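Local coordinates for matrix protein VP40 (Lake Victoria marburgvirus, PDB 5B0V) that drives assembly and budding of virus particles at the host plasma membrane, recruiting host multivesicular-body proteins, and exists as a dimer until it forms multimers there, at residues G69-A74 and M103-Y108; Q186-D191 and V286-A291; D198-N203 and A310-S315. All coordinates share one frame; numbering follows the deposited sequence.

Contact 1: residues G69-A74 and M103-Y108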
ATOM      1  N   GLY A  69     -17.692   8.155   2.108  1.00 43.55           N
ATOM      2  CA  GLY A  69     -17.756   7.981   0.667  1.00 42.96           C
ATOM      3  C   GLY A  69     -17.462   9.231  -0.123  1.00 42.57           C
ATOM      4  O   GLY A  69     -17.122   9.160  -1.304  1.00 42.19           O
ATOM      5  N   ASN A  70     -17.568  10.381   0.534  1.00 44.29           N
ATOM      6  CA  ASN A  70     -17.363  11.690  -0.114  1.00 44.36           C
ATOM      7  C   ASN A  70     -15.942  12.270   0.054  1.00 42.45           C
ATOM      8  O   ASN A  70     -15.755  13.477   0.086  1.00 42.81           O
ATOM      9  CB  ASN A  70     -18.375  12.666   0.458  1.00 48.21           C
ATOM     10  CG  ASN A  70     -18.175  12.904   1.954  1.00 52.68           C
ATOM     11  OD1 ASN A  70     -17.809  11.992   2.721  1.00 53.45           O
ATOM     12  ND2 ASN A  70     -18.424  14.141   2.379  1.00 56.71           N
ATOM     13  N   VAL A  71     -14.950  11.409   0.226  1.00 39.95           N
ATOM     14  CA  VAL A  71     -13.587  11.857   0.310  1.00 37.61           C
ATOM     15  C   VAL A  71     -12.954  11.462  -0.999  1.00 34.75           C
ATOM     16  O   VAL A  71     -13.137  10.326  -1.430  1.00 33.15           O
ATOM     17  CB  VAL A  71     -12.893  11.219   1.521  1.00 38.35           C
ATOM     18  CG1 VAL A  71     -11.428  11.581   1.551  1.00 37.71           C
ATOM     19  CG2 VAL A  71     -13.581  11.679   2.794  1.00 40.04           C
ATOM     20  N   CYS A  72     -12.252  12.411  -1.636  1.00 33.32           N
ATOM     21  CA  CYS A  72     -11.640  12.168  -2.944  1.00 32.62           C
ATOM     22  C   CYS A  72     -10.135  12.184  -2.850  1.00 30.50           C
ATOM     23  O   CYS A  72      -9.533  12.998  -2.146  1.00 30.07           O
ATOM     24  CB  CYS A  72     -12.068  13.200  -4.008  1.00 33.02           C
ATOM     25  SG  CYS A  72     -13.850  13.290  -4.179  1.00 39.02           S
ATOM     26  N   HIS A  73      -9.528  11.289  -3.602  1.00 28.28           N
ATOM     27  CA  HIS A  73      -8.118  11.280  -3.695  1.00 26.91           C
ATOM     28  C   HIS A  73      -7.745  11.428  -5.131  1.00 25.37           C
ATOM     29  O   HIS A  73      -8.377  10.857  -6.001  1.00 24.42           O
ATOM     30  CB  HIS A  73      -7.558   9.991  -3.061  1.00 27.42           C
ATOM     31  CG  HIS A  73      -7.762   9.930  -1.570  1.00 28.32           C
ATOM     32  ND1 HIS A  73      -8.730   9.146  -0.975  1.00 28.82           N
ATOM     33  CD2 HIS A  73      -7.166  10.616  -0.564  1.00 28.98           C
ATOM     34  CE1 HIS A  73      -8.701   9.332   0.333  1.00 29.94           C
ATOM     35  NE2 HIS A  73      -7.765  10.219   0.610  1.00 29.89           N
ATOM     36  N   ALA A  74      -6.703  12.220  -5.363  1.00 25.39           N
ATOM     37  CA  ALA A  74      -5.954  12.196  -6.621  1.00 24.49           C
ATOM     38  C   ALA A  74      -4.815  11.196  -6.463  1.00 24.54           C
ATOM     39  O   ALA A  74      -4.076  11.238  -5.472  1.00 24.69           O
ATOM     40  CB  ALA A  74      -5.393  13.560  -6.931  1.00 24.33           C
HETATM   41  N   MSE A 103     -10.511   9.635  -7.591  1.00 27.51           N
HETATM   42  CA  MSE A 103     -11.602   8.753  -7.145  1.00 27.94           C
HETATM   43  C   MSE A 103     -12.127   9.160  -5.798  1.00 29.17           C
HETATM   44  O   MSE A 103     -11.397   9.638  -4.939  1.00 27.97           O
HETATM   45  CB  MSE A 103     -11.101   7.318  -7.014  1.00 27.45           C
HETATM   46  CG  MSE A 103     -12.212   6.267  -7.004  1.00 26.94           C
HETATM   47 SE   MSE A 103     -11.374   4.527  -6.623  1.00 26.02          SE
HETATM   48  CE  MSE A 103     -11.025   4.980  -4.746  1.00 26.93           C
ATOM     49  N   SER A 104     -13.427   8.993  -5.621  1.00 31.67           N
ATOM     50  CA  SER A 104     -14.034   9.190  -4.317  1.00 34.12           C
ATOM     51  C   SER A 104     -14.264   7.823  -3.659  1.00 34.35           C
ATOM     52  O   SER A 104     -14.482   6.807  -4.332  1.00 34.01           O
ATOM     53  CB  SER A 104     -15.342   9.962  -4.456  1.00 35.85           C
ATOM     54  OG  SER A 104     -16.220   9.276  -5.338  1.00 38.70           O
ATOM     55  N   ASN A 105     -14.220   7.806  -2.341  1.00 34.50           N
ATOM     56  CA  ASN A 105     -14.309   6.554  -1.615  1.00 35.23           C
ATOM     57  C   ASN A 105     -15.522   5.687  -1.957  1.00 36.24           C
ATOM     58  O   ASN A 105     -15.420   4.467  -1.953  1.00 36.55           O
ATOM     59  CB  ASN A 105     -14.224   6.811  -0.116  1.00 35.66           C
ATOM     60  CG  ASN A 105     -12.832   7.241   0.317  1.00 34.70           C
ATOM     61  OD1 ASN A 105     -11.873   7.135  -0.439  1.00 33.18           O
ATOM     62  ND2 ASN A 105     -12.727   7.759   1.519  1.00 35.46           N
ATOM     63  N   PHE A 106     -16.654   6.285  -2.312  1.00 37.80           N
ATOM     64  CA  PHE A 106     -17.839   5.460  -2.642  1.00 38.73           C
ATOM     65  C   PHE A 106     -17.704   4.694  -3.958  1.00 36.72           C
ATOM     66  O   PHE A 106     -18.428   3.743  -4.167  1.00 36.21           O
ATOM     67  CB  PHE A 106     -19.130   6.271  -2.652  1.00 40.47           C
ATOM     68  CG  PHE A 106     -19.249   7.197  -3.817  1.00 42.40           C
ATOM     69  CD1 PHE A 106     -19.609   6.722  -5.092  1.00 43.09           C
ATOM     70  CD2 PHE A 106     -19.018   8.560  -3.654  1.00 44.34           C
ATOM     71  CE1 PHE A 106     -19.705   7.600  -6.174  1.00 43.14           C
ATOM     72  CE2 PHE A 106     -19.123   9.442  -4.734  1.00 44.44           C
ATOM     73  CZ  PHE A 106     -19.456   8.959  -5.994  1.00 43.12           C
ATOM     74  N   GLU A 107     -16.779   5.091  -4.836  1.00 34.75           N
ATOM     75  CA  GLU A 107     -16.662   4.443  -6.146  1.00 33.49           C
ATOM     76  C   GLU A 107     -16.037   3.055  -6.058  1.00 32.76           C
ATOM     77  O   GLU A 107     -16.353   2.177  -6.855  1.00 32.05           O
ATOM     78  CB  GLU A 107     -15.868   5.314  -7.103  1.00 33.25           C
ATOM     79  CG  GLU A 107     -16.441   6.707  -7.340  1.00 33.14           C
ATOM     80  CD  GLU A 107     -15.613   7.510  -8.311  1.00 32.47           C
ATOM     81  OE1 GLU A 107     -15.374   6.957  -9.407  1.00 33.85           O
ATOM     82  OE2 GLU A 107     -15.230   8.674  -7.996  1.00 32.00           O
ATOM     83  N   TYR A 108     -15.193   2.843  -5.052  1.00 32.66           N
ATOM     84  CA  TYR A 108     -14.603   1.521  -4.807  1.00 33.00           C
ATOM     85  C   TYR A 108     -13.943   1.463  -3.450  1.00 31.93           C
ATOM     86  O   TYR A 108     -13.343   2.447  -3.039  1.00 31.45           O
ATOM     87  CB  TYR A 108     -13.559   1.223  -5.884  1.00 33.42           C
ATOM     88  CG  TYR A 108     -13.411  -0.242  -6.136  1.00 35.22           C
ATOM     89  CD1 TYR A 108     -12.512  -0.994  -5.416  1.00 36.61           C
ATOM     90  CD2 TYR A 108     -14.208  -0.885  -7.071  1.00 36.42           C
ATOM     91  CE1 TYR A 108     -12.387  -2.349  -5.621  1.00 38.08           C
ATOM     92  CE2 TYR A 108     -14.097  -2.240  -7.283  1.00 37.69           C
ATOM     93  CZ  TYR A 108     -13.184  -2.962  -6.550  1.00 39.17           C
ATOM     94  OH  TYR A 108     -13.048  -4.316  -6.746  1.00 42.75           O
TER
HETATM   95  O   HOH W   1     -10.561   8.388  -2.599  1.00  9.79           O
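The open end of the beta hairpin formed by strands 72-83 and 91-104 is joined here, where Cys72 and His73 meet Ser104 and Met103 (a selenomethionine). His73 and Met103 are an antiparallel hydrogen-bonded pair: His73 N donates to Met103 O (2.8 Å) and Met103 N to His73 O. Cys72 and Ser104 form the next, non-hydrogen-bonded pair, with Cys72 SG lying against Ser104 CB at 3.7 Å. Strand 72-83 is an inner strand of the four-stranded mixed sheet, and strand 176-187 flanks its other edge. Beyond the strands the bonding continues into the turn. Asn105 N reaches Val71 O at 2.9 Å, and Phe106 N meets a lone pair of Gly69 O at 3.1 Å. The Phe106 ring brings the edge atom CD2 to the same Gly69 O. On the face with His73, one water lies 2.6 Å from His73 ND1 and may donate to Met103 O and Asn105 OD1, both within hydrogen-bonding distance. Asn105 has CG anti to its carbonyl carbon (chi1 -71°), which lays the amide alongside Val71, ND2 3.5 Å from Val71 CB. That ND2 bonds to Lys68 O. Glu107 OE2 accepts from both Ser104 N and Ser104 OG and also pairs with Arg194.

Contact 2: residues Q186-D191 and V286-A291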
ATOM      1  N   GLN A 186      -3.301  11.915  -2.758  1.00 27.70           N
ATOM      2  CA  GLN A 186      -3.588  13.168  -2.110  1.00 28.62           C
ATOM      3  C   GLN A 186      -5.077  13.389  -2.044  1.00 28.59           C
ATOM      4  O   GLN A 186      -5.777  13.206  -3.023  1.00 27.90           O
ATOM      5  CB  GLN A 186      -2.944  14.274  -2.886  1.00 28.79           C
ATOM      6  CG  GLN A 186      -1.485  14.019  -3.114  1.00 29.81           C
ATOM      7  CD  GLN A 186      -0.772  15.223  -3.674  1.00 30.86           C
ATOM      8  OE1 GLN A 186      -1.068  15.701  -4.792  1.00 29.72           O
ATOM      9  NE2 GLN A 186       0.194  15.725  -2.897  1.00 32.30           N
ATOM     10  N   LYS A 187      -5.541  13.791  -0.873  1.00 29.65           N
ATOM     11  CA  LYS A 187      -6.916  14.149  -0.662  1.00 29.97           C
ATOM     12  C   LYS A 187      -7.158  15.520  -1.328  1.00 29.77           C
ATOM     13  O   LYS A 187      -6.395  16.462  -1.115  1.00 30.45           O
ATOM     14  CB  LYS A 187      -7.193  14.146   0.851  1.00 30.72           C
ATOM     15  CG  LYS A 187      -8.504  14.782   1.262  1.00 31.79           C
ATOM     16  CD  LYS A 187      -8.766  14.862   2.767  1.00 33.21           C
ATOM     17  N   LEU A 188      -8.177  15.605  -2.185  1.00 29.30           N
ATOM     18  CA  LEU A 188      -8.590  16.896  -2.761  1.00 29.24           C
ATOM     19  C   LEU A 188      -9.195  17.707  -1.645  1.00 30.66           C
ATOM     20  O   LEU A 188      -9.788  17.134  -0.752  1.00 31.59           O
ATOM     21  CB  LEU A 188      -9.667  16.711  -3.818  1.00 28.31           C
ATOM     22  CG  LEU A 188      -9.279  16.421  -5.255  1.00 27.38           C
ATOM     23  CD1 LEU A 188      -8.191  15.380  -5.347  1.00 27.51           C
ATOM     24  CD2 LEU A 188     -10.515  15.956  -5.998  1.00 27.00           C
ATOM     25  N   PRO A 189      -9.068  19.038  -1.690  1.00 31.56           N
ATOM     26  CA  PRO A 189      -9.690  19.873  -0.657  1.00 33.18           C
ATOM     27  C   PRO A 189     -11.203  19.763  -0.682  1.00 34.85           C
ATOM     28  O   PRO A 189     -11.785  19.293  -1.649  1.00 33.34           O
ATOM     29  CB  PRO A 189      -9.265  21.289  -1.036  1.00 33.12           C
ATOM     30  CG  PRO A 189      -8.052  21.124  -1.884  1.00 32.12           C
ATOM     31  CD  PRO A 189      -8.223  19.822  -2.603  1.00 31.04           C
ATOM     32  N   ASP A 190     -11.844  20.204   0.382  1.00 38.75           N
ATOM     33  CA  ASP A 190     -13.292  20.030   0.511  1.00 40.29           C
ATOM     34  C   ASP A 190     -14.082  20.813  -0.514  1.00 39.31           C
ATOM     35  O   ASP A 190     -15.219  20.437  -0.805  1.00 40.84           O
ATOM     36  CB  ASP A 190     -13.757  20.347   1.936  1.00 44.09           C
ATOM     37  CG  ASP A 190     -13.226  19.343   2.951  1.00 47.47           C
ATOM     38  OD1 ASP A 190     -12.155  18.735   2.685  1.00 50.77           O
ATOM     39  OD2 ASP A 190     -13.861  19.155   4.008  1.00 50.16           O
ATOM     40  N   ASP A 191     -13.500  21.861  -1.099  1.00 38.00           N
ATOM     41  CA  ASP A 191     -14.208  22.643  -2.128  1.00 37.21           C
ATOM     42  C   ASP A 191     -14.247  21.991  -3.521  1.00 34.56           C
ATOM     43  O   ASP A 191     -14.647  22.619  -4.491  1.00 34.54           O
ATOM     44  CB  ASP A 191     -13.683  24.098  -2.209  1.00 38.46           C
ATOM     45  CG  ASP A 191     -12.231  24.206  -2.690  1.00 38.77           C
ATOM     46  OD1 ASP A 191     -11.744  23.294  -3.389  1.00 37.15           O
ATOM     47  OD2 ASP A 191     -11.580  25.232  -2.351  1.00 41.83           O
ATOM     48  N   VAL A 286     -15.722  24.772  -8.013  1.00 31.87           N
ATOM     49  CA  VAL A 286     -14.330  24.629  -8.397  1.00 29.84           C
ATOM     50  C   VAL A 286     -14.047  23.202  -8.859  1.00 27.73           C
ATOM     51  O   VAL A 286     -14.436  22.269  -8.185  1.00 26.92           O
ATOM     52  CB  VAL A 286     -13.413  24.956  -7.215  1.00 31.01           C
ATOM     53  CG1 VAL A 286     -11.941  24.797  -7.619  1.00 31.05           C
ATOM     54  CG2 VAL A 286     -13.686  26.358  -6.680  1.00 32.05           C
ATOM     55  N   VAL A 287     -13.343  23.037  -9.983  1.00 26.78           N
ATOM     56  CA  VAL A 287     -12.933  21.707 -10.437  1.00 25.95           C
ATOM     57  C   VAL A 287     -11.458  21.482 -10.368  1.00 25.06           C
ATOM     58  O   VAL A 287     -10.677  22.291 -10.780  1.00 25.40           O
ATOM     59  CB  VAL A 287     -13.314  21.407 -11.871  1.00 25.90           C
ATOM     60  CG1 VAL A 287     -14.786  21.142 -11.953  1.00 26.51           C
ATOM     61  CG2 VAL A 287     -12.945  22.548 -12.778  1.00 26.66           C
ATOM     62  N   TYR A 288     -11.094  20.330  -9.853  1.00 24.29           N
ATOM     63  CA  TYR A 288      -9.722  19.949  -9.765  1.00 23.65           C
ATOM     64  C   TYR A 288      -9.443  18.993 -10.884  1.00 22.52           C
ATOM     65  O   TYR A 288     -10.314  18.276 -11.323  1.00 22.49           O
ATOM     66  CB  TYR A 288      -9.447  19.293  -8.410  1.00 23.85           C
ATOM     67  CG  TYR A 288      -9.418  20.304  -7.304  1.00 24.37           C
ATOM     68  CD1 TYR A 288     -10.578  20.734  -6.719  1.00 25.30           C
ATOM     69  CD2 TYR A 288      -8.243  20.843  -6.877  1.00 24.82           C
ATOM     70  CE1 TYR A 288     -10.570  21.662  -5.711  1.00 26.32           C
ATOM     71  CE2 TYR A 288      -8.222  21.783  -5.873  1.00 26.05           C
ATOM     72  CZ  TYR A 288      -9.393  22.195  -5.300  1.00 26.65           C
ATOM     73  OH  TYR A 288      -9.349  23.115  -4.273  1.00 28.38           O
ATOM     74  N   PHE A 289      -8.220  18.995 -11.359  1.00 22.04           N
ATOM     75  CA  PHE A 289      -7.836  18.031 -12.359  1.00 21.63           C
ATOM     76  C   PHE A 289      -6.342  17.760 -12.212  1.00 21.75           C
ATOM     77  O   PHE A 289      -5.620  18.478 -11.519  1.00 22.03           O
ATOM     78  CB  PHE A 289      -8.222  18.526 -13.780  1.00 21.62           C
ATOM     79  CG  PHE A 289      -7.417  19.705 -14.277  1.00 21.50           C
ATOM     80  CD1 PHE A 289      -7.793  21.004 -13.967  1.00 22.09           C
ATOM     81  CD2 PHE A 289      -6.312  19.514 -15.068  1.00 21.37           C
ATOM     82  CE1 PHE A 289      -7.072  22.092 -14.429  1.00 22.41           C
ATOM     83  CE2 PHE A 289      -5.588  20.587 -15.529  1.00 21.86           C
ATOM     84  CZ  PHE A 289      -5.960  21.874 -15.210  1.00 22.37           C
ATOM     85  N   GLN A 290      -5.896  16.703 -12.856  1.00 21.53           N
ATOM     86  CA  GLN A 290      -4.529  16.272 -12.722  1.00 21.80           C
ATOM     87  C   GLN A 290      -3.757  16.560 -13.981  1.00 22.50           C
ATOM     88  O   GLN A 290      -4.246  16.305 -15.087  1.00 22.20           O
ATOM     89  CB  GLN A 290      -4.474  14.775 -12.513  1.00 21.34           C
ATOM     90  CG  GLN A 290      -5.314  14.240 -11.387  1.00 20.75           C
ATOM     91  CD  GLN A 290      -4.884  12.839 -11.088  1.00 21.01           C
ATOM     92  OE1 GLN A 290      -5.324  11.897 -11.750  1.00 20.80           O
ATOM     93  NE2 GLN A 290      -3.945  12.693 -10.135  1.00 21.27           N
ATOM     94  N   ALA A 291      -2.547  17.081 -13.795  1.00 23.58           N
ATOM     95  CA  ALA A 291      -1.571  17.203 -14.864  1.00 24.33           C
ATOM     96  C   ALA A 291      -0.204  16.977 -14.255  1.00 25.21           C
ATOM     97  O   ALA A 291      -0.058  17.107 -13.050  1.00 25.32           O
ATOM     98  CB  ALA A 291      -1.635  18.564 -15.486  1.00 24.71           C
TER
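Tyr288 of strand 286-290 reaches across to segment 186-191 and meets Leu188, Pro189 and Asp191 with different parts of its side chain. Its CG is anti to the carbonyl carbon (chi1 -74°), and CB points toward segment 186-191. At the base, Tyr288 CB lies 4.3 Å from Leu188 CD2. Further out, Pro189 CD lies over one face of the phenol ring in a CH-pi contact. It is 4.1 Å from the ring centroid and 28° off its normal, while Pro189 CG is 3.4 Å from Tyr288 OH. At the end of the ring, Tyr288 OH donates to Asp191 OD1 at 2.6 Å, using the syn lone pair of that oxygen. Asp191 CG sits between its own backbone N and carbonyl carbon (chi1 66°), and this turn brings the carboxylate to the ring edge. The two planes are nearly coplanar. Val286 adds a lesser contact, its CB 3.8 Å from Asp191 O. Tyr288 lies on an outer strand of a three-stranded antiparallel sheet, whose next strand supplies Arg262. Arg262 NH1 also bonds to Tyr288 OH. The hydroxyl of this buried tyrosine therefore has a cationic partner as well as the carboxylate, which probably polarises it and strengthens its bond to Asp191.

Contact 3: residues D198-N203 and A310-S315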
ATOM      1  N   ASP A 198     -24.825   9.136  -9.933  1.00 51.24           N
ATOM      2  CA  ASP A 198     -25.503   8.550 -11.089  1.00 55.22           C
ATOM      3  C   ASP A 198     -24.893   8.971 -12.428  1.00 52.01           C
ATOM      4  O   ASP A 198     -24.922   8.190 -13.380  1.00 50.09           O
ATOM      5  CB  ASP A 198     -27.009   8.844 -11.062  1.00 60.81           C
ATOM      6  CG  ASP A 198     -27.321  10.333 -10.950  1.00 64.47           C
ATOM      7  OD1 ASP A 198     -27.290  11.042 -11.981  1.00 66.92           O
ATOM      8  OD2 ASP A 198     -27.611  10.788  -9.815  1.00 70.40           O
ATOM      9  N   LYS A 199     -24.342  10.187 -12.499  1.00 49.51           N
ATOM     10  CA  LYS A 199     -23.616  10.619 -13.689  1.00 47.68           C
ATOM     11  C   LYS A 199     -22.347   9.792 -13.847  1.00 45.58           C
ATOM     12  O   LYS A 199     -21.953   9.452 -14.970  1.00 43.90           O
ATOM     13  CB  LYS A 199     -23.262  12.098 -13.613  1.00 48.00           C
ATOM     14  CG  LYS A 199     -24.433  13.050 -13.729  1.00 52.63           C
ATOM     15  CD  LYS A 199     -23.916  14.472 -13.936  1.00 55.36           C
ATOM     16  CE  LYS A 199     -24.867  15.549 -13.435  1.00 57.93           C
ATOM     17  NZ  LYS A 199     -24.111  16.712 -12.864  1.00 60.20           N
ATOM     18  N   LEU A 200     -21.721   9.464 -12.711  1.00 44.83           N
ATOM     19  CA  LEU A 200     -20.488   8.687 -12.695  1.00 42.98           C
ATOM     20  C   LEU A 200     -20.710   7.234 -13.061  1.00 43.98           C
ATOM     21  O   LEU A 200     -19.804   6.596 -13.607  1.00 42.64           O
ATOM     22  CB  LEU A 200     -19.827   8.748 -11.329  1.00 43.08           C
ATOM     23  CG  LEU A 200     -19.165  10.068 -10.950  1.00 42.98           C
ATOM     24  CD1 LEU A 200     -18.866  10.114  -9.462  1.00 43.58           C
ATOM     25  CD2 LEU A 200     -17.889  10.290 -11.739  1.00 42.79           C
ATOM     26  N   ILE A 201     -21.893   6.703 -12.742  1.00 45.00           N
ATOM     27  CA  ILE A 201     -22.227   5.317 -13.093  1.00 46.51           C
ATOM     28  C   ILE A 201     -23.082   5.239 -14.380  1.00 46.88           C
ATOM     29  O   ILE A 201     -23.241   4.162 -14.964  1.00 47.28           O
ATOM     30  CB  ILE A 201     -22.869   4.555 -11.910  1.00 47.96           C
ATOM     31  CG1 ILE A 201     -24.131   5.262 -11.421  1.00 48.98           C
ATOM     32  CG2 ILE A 201     -21.856   4.444 -10.773  1.00 47.88           C
ATOM     33  CD1 ILE A 201     -25.154   4.329 -10.818  1.00 49.99           C
ATOM     34  N   GLY A 202     -23.580   6.386 -14.848  1.00 46.32           N
ATOM     35  CA  GLY A 202     -24.403   6.452 -16.069  1.00 47.22           C
ATOM     36  C   GLY A 202     -23.633   6.395 -17.381  1.00 45.52           C
ATOM     37  O   GLY A 202     -22.456   6.092 -17.408  1.00 45.00           O
ATOM     38  N   ASN A 203     -24.301   6.675 -18.485  1.00 45.23           N
ATOM     39  CA  ASN A 203     -23.610   6.731 -19.791  1.00 44.56           C
ATOM     40  C   ASN A 203     -24.047   7.928 -20.552  1.00 42.67           C
ATOM     41  O   ASN A 203     -24.132   7.901 -21.759  1.00 43.78           O
ATOM     42  CB  ASN A 203     -23.862   5.477 -20.616  1.00 46.47           C
ATOM     43  CG  ASN A 203     -25.289   5.016 -20.514  1.00 49.77           C
ATOM     44  OD1 ASN A 203     -26.211   5.818 -20.602  1.00 49.23           O
ATOM     45  ND2 ASN A 203     -25.482   3.718 -20.289  1.00 53.12           N
ATOM     46  N   ALA A 310     -19.034  11.331 -17.889  1.00 32.91           N
ATOM     47  CA  ALA A 310     -18.547  11.462 -16.521  1.00 32.28           C
ATOM     48  C   ALA A 310     -18.063  10.115 -16.021  1.00 31.76           C
ATOM     49  O   ALA A 310     -17.127  10.023 -15.259  1.00 31.59           O
ATOM     50  CB  ALA A 310     -19.649  12.005 -15.644  1.00 33.04           C
ATOM     51  N   ASN A 311     -18.719   9.067 -16.469  1.00 34.26           N
ATOM     52  CA  ASN A 311     -18.391   7.719 -16.072  1.00 36.00           C
ATOM     53  C   ASN A 311     -16.992   7.377 -16.520  1.00 35.96           C
ATOM     54  O   ASN A 311     -16.772   7.248 -17.721  1.00 34.94           O
ATOM     55  CB  ASN A 311     -19.416   6.755 -16.686  1.00 38.06           C
ATOM     56  CG  ASN A 311     -19.143   5.312 -16.351  1.00 39.69           C
ATOM     57  OD1 ASN A 311     -17.993   4.899 -16.198  1.00 40.89           O
ATOM     58  ND2 ASN A 311     -20.210   4.524 -16.230  1.00 40.79           N
ATOM     59  N   PRO A 312     -16.054   7.187 -15.547  1.00 37.73           N
ATOM     60  CA  PRO A 312     -14.635   7.003 -15.826  1.00 38.43           C
ATOM     61  C   PRO A 312     -14.309   5.693 -16.542  1.00 40.45           C
ATOM     62  O   PRO A 312     -13.253   5.578 -17.158  1.00 41.93           O
ATOM     63  CB  PRO A 312     -14.001   7.029 -14.435  1.00 37.86           C
ATOM     64  CG  PRO A 312     -15.033   6.464 -13.547  1.00 38.17           C
ATOM     65  CD  PRO A 312     -16.329   7.007 -14.104  1.00 38.44           C
ATOM     66  N   THR A 313     -15.220   4.730 -16.483  1.00 42.84           N
ATOM     67  CA  THR A 313     -15.076   3.480 -17.217  1.00 46.27           C
ATOM     68  C   THR A 313     -15.246   3.735 -18.755  1.00 49.32           C
ATOM     69  O   THR A 313     -14.909   2.879 -19.563  1.00 50.59           O
ATOM     70  CB  THR A 313     -16.025   2.381 -16.633  1.00 46.96           C
ATOM     71  OG1 THR A 313     -17.375   2.815 -16.728  1.00 47.96           O
ATOM     72  CG2 THR A 313     -15.724   2.110 -15.151  1.00 46.65           C
ATOM     73  N   LEU A 314     -15.717   4.923 -19.161  1.00 52.18           N
ATOM     74  CA  LEU A 314     -15.914   5.252 -20.577  1.00 54.00           C
ATOM     75  C   LEU A 314     -15.058   6.476 -20.966  1.00 56.95           C
ATOM     76  O   LEU A 314     -15.561   7.445 -21.538  1.00 55.76           O
ATOM     77  CB  LEU A 314     -17.398   5.537 -20.868  1.00 52.61           C
ATOM     78  CG  LEU A 314     -18.420   4.488 -20.406  1.00 51.99           C
ATOM     79  CD1 LEU A 314     -19.855   5.008 -20.362  1.00 50.15           C
ATOM     80  CD2 LEU A 314     -18.348   3.254 -21.287  1.00 53.58           C
ATOM     81  N   SER A 315     -13.762   6.440 -20.664  1.00 61.13           N
ATOM     82  CA  SER A 315     -12.864   7.492 -21.184  1.00 62.79           C
ATOM     83  C   SER A 315     -11.367   7.168 -21.082  1.00 63.63           C
ATOM     84  O   SER A 315     -10.742   7.496 -20.084  1.00 63.70           O
ATOM     85  CB  SER A 315     -13.166   8.854 -20.517  1.00 61.36           C
ATOM     86  OG  SER A 315     -13.406   8.686 -19.132  1.00 60.40           O
TER
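Asn311 makes the one clear hydrogen bond between the end of helix 197-201 and the loop after strand 304-309. Its ND2 donates to Gly202 O at 3.0 Å, with an N-H...O angle of 151°. The acceptor lies close to the plane of the Asn311 amide, but the donor is tilted 16° from the carbonyl plane of Gly202. Asn311 CG is anti to the backbone N (chi1 179°), which carries the amide across the last helical turn to the residue that follows it. Ile201 O is also near ND2, at 3.3 Å.

Carbonyl contacts with carbon come next. Leu200 O receives a CA-H...O contact from Asn311 CA at 3.1 Å, and Pro312 CD approaches the same oxygen. Lys199 O faces Ala310 CB at 3.5 Å. These oxygens belong to the C-terminal turn of the short helix, and Gly202 is the first residue to leave helical backbone angles. In the other direction, Leu200 CD2 lies 3.6 Å from Ala310 O. The loop thus packs against the end of the helix and the chain just beyond it. Within the loop, Leu314 N bonds to Asn311 O. Asn311 OD1 fits an Asx turn by accepting from Thr313 N, though the position of that oxygen is doubtful.

The apolar contacts are small. Leu200 CD2 lies 4.3 Å from Pro312 CD. Lys199 CB meets Ala310 CB, while the rest of the lysine chain leads away from the loop. Leu314 CD1 touches Asn203 CB at 4.0 Å, both residues being exposed. Leu200 also packs on Pro195.

Contacts 1 and 2 have centres about 12 Å apart and share the four-stranded sheet. Segment 186-191 pairs with segment 69-74 through two probable backbone hydrogen bonds, Ala74 N to Gln186 O (2.7 Å) and Leu188 N to Cys72 O (2.9 Å). Contact 2 then links this sheet to the three-stranded one that holds strand 286-290. Contact 3 lies about 14 Å from contact 1, centre to centre, and touches it where Phe106 CZ packs on Leu200 CD1 at 3.7 Å. Contacts 2 and 3 do not touch, and their nearest atoms are about 10 Å apart. Their segments alternate along the chain, so the two connections cross in sequence.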